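PDB 5MAL: lipase from Streptomyces rimosus, which hydrolyses triacylglycerols and other esters, preferring medium-length acyl chains, and also acts on phospholipids and long-chain acyl-CoA. Local coordinates for residues 2-8 against 71-77. Numbering follows the deposited sequence.
Sequences TDYVALG and GTDLVSI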
# COMPACT_ATOMS: atom_id res chain seq x y z
N THR A 2 3.15 -21.28 6.27
CA THR A 2 1.84 -21.67 6.81
C THR A 2 0.80 -20.59 6.64
O THR A 2 0.57 -20.15 5.52
CB THR A 2 1.87 -22.11 8.28
OG1 THR A 2 2.94 -21.44 8.97
CG2 THR A 2 1.98 -23.63 8.36
N ASP A 3 0.12 -20.24 7.73
CA ASP A 3 -1.10 -19.45 7.61
C ASP A 3 -0.75 -17.99 7.48
O ASP A 3 -0.37 -17.34 8.44
CB ASP A 3 -2.04 -19.67 8.79
CG ASP A 3 -2.62 -21.06 8.80
OD1 ASP A 3 -3.59 -21.29 8.05
OD2 ASP A 3 -2.10 -21.91 9.54
N TYR A 4 -0.90 -17.51 6.26
CA TYR A 4 -0.56 -16.15 5.88
C TYR A 4 -1.85 -15.43 5.53
O TYR A 4 -2.57 -15.84 4.63
CB TYR A 4 0.41 -16.19 4.70
CG TYR A 4 0.71 -14.86 4.03
CD1 TYR A 4 0.73 -13.67 4.75
CD2 TYR A 4 0.99 -14.80 2.66
CE1 TYR A 4 1.03 -12.45 4.12
CE2 TYR A 4 1.27 -13.60 2.03
CZ TYR A 4 1.30 -12.43 2.77
OH TYR A 4 1.58 -11.23 2.16
N VAL A 5 -2.16 -14.36 6.27
CA VAL A 5 -3.26 -13.51 5.84
C VAL A 5 -2.71 -12.21 5.29
O VAL A 5 -1.95 -11.50 5.96
CB VAL A 5 -4.22 -13.18 6.97
CG1 VAL A 5 -5.35 -12.29 6.44
CG2 VAL A 5 -4.79 -14.47 7.59
N ALA A 6 -3.10 -11.89 4.06
CA ALA A 6 -2.66 -10.65 3.44
C ALA A 6 -3.83 -9.68 3.34
O ALA A 6 -4.76 -9.88 2.57
CB ALA A 6 -2.07 -10.93 2.08
N LEU A 7 -3.74 -8.63 4.14
CA LEU A 7 -4.77 -7.60 4.25
C LEU A 7 -4.39 -6.37 3.49
O LEU A 7 -3.23 -6.18 3.12
CB LEU A 7 -4.95 -7.18 5.71
CG LEU A 7 -5.11 -8.29 6.73
CD1 LEU A 7 -4.93 -7.63 8.08
CD2 LEU A 7 -6.50 -8.89 6.57
N GLY A 8 -5.35 -5.48 3.32
CA GLY A 8 -5.02 -4.14 2.90
C GLY A 8 -5.75 -3.65 1.69
O GLY A 8 -6.84 -4.15 1.35
N GLY A 71 -4.55 -19.23 14.62
CA GLY A 71 -3.71 -20.04 13.75
C GLY A 71 -2.83 -19.26 12.79
O GLY A 71 -1.93 -19.82 12.18
N THR A 72 -3.08 -17.96 12.67
CA THR A 72 -2.34 -17.16 11.70
C THR A 72 -0.88 -17.01 12.10
O THR A 72 -0.58 -16.70 13.25
CB THR A 72 -2.98 -15.78 11.55
OG1 THR A 72 -4.38 -15.95 11.27
CG2 THR A 72 -2.32 -15.00 10.40
N ASP A 73 0.01 -17.25 11.14
CA ASP A 73 1.46 -17.15 11.36
C ASP A 73 2.03 -15.84 10.86
O ASP A 73 3.02 -15.33 11.40
CB ASP A 73 2.19 -18.29 10.63
CG ASP A 73 1.79 -19.65 11.16
OD1 ASP A 73 2.32 -20.06 12.21
OD2 ASP A 73 0.92 -20.29 10.53
N LEU A 74 1.45 -15.34 9.78
CA LEU A 74 1.95 -14.13 9.14
C LEU A 74 0.80 -13.25 8.71
O LEU A 74 -0.18 -13.74 8.15
CB LEU A 74 2.83 -14.50 7.94
CG LEU A 74 3.41 -13.37 7.08
CD1 LEU A 74 4.37 -12.49 7.88
CD2 LEU A 74 4.11 -13.92 5.84
N VAL A 75 0.89 -11.97 9.02
CA VAL A 75 -0.07 -11.01 8.52
C VAL A 75 0.71 -9.90 7.82
O VAL A 75 1.67 -9.37 8.36
CB VAL A 75 -0.93 -10.40 9.64
CG1 VAL A 75 -1.85 -9.32 9.08
CG2 VAL A 75 -1.73 -11.48 10.34
N SER A 76 0.29 -9.55 6.60
CA SER A 76 0.85 -8.37 5.95
C SER A 76 -0.26 -7.37 5.70
O SER A 76 -1.43 -7.74 5.56
CB SER A 76 1.55 -8.72 4.64
OG SER A 76 0.66 -9.34 3.73
N ILE A 77 0.09 -6.10 5.62
CA ILE A 77 -0.93 -5.11 5.33
C ILE A 77 -0.33 -3.82 4.80
O ILE A 77 0.74 -3.40 5.23
CB ILE A 77 -1.79 -4.81 6.58
CG1 ILE A 77 -2.98 -3.92 6.23
CG2 ILE A 77 -0.92 -4.22 7.71
CD1 ILE A 77 -4.03 -3.86 7.34
O HOH W 1 -0.89 -7.60 2.50
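Leu7 CD1 lies against Val75 CG1 at 3.7 Å, and Leu7 CB meets Ile77 CD1; branched aliphatics fill the space between the sheet and Leu65. On the other face Leu74 brings CD2 over the Tyr4 ring, 4.0 Å from its centroid and 27° off the normal, a CH-pi contact. With CG anti to the backbone N (chi1 171°), the ring runs alongside Leu74, its OH hydrogen-bonding Ser76 OG at 2.6 Å. A small hydroxyl fits at the ring's edge and also bonds a water that donates to Leu7 O. A leucine at Tyr4 would probably leave Ser76 OG without its phenolic partner and Leu74 without an aromatic face. These are neighbouring parallel strands of the alpha/beta SGNH hydrolase fold, and 3-8 leads to the nucleophile Ser10. Backbone bonds alternate, Val5 N to Leu74 O, Ser76 N to Val5 O. At the strands' N-terminal end Asp3 O accepts Asp73 N (2.7 Å) and Leu74 N. Asp73's short side chain lets OD2 accept Asp3 N at 2.9 Å, on the anti side, slightly out of the carboxylate plane. Asp3 OD2 stands 3.6 Å from Asp73 OD2, a repulsion probably offset partly by that N-H and by Asp3's long, weak ion pair with Arg46.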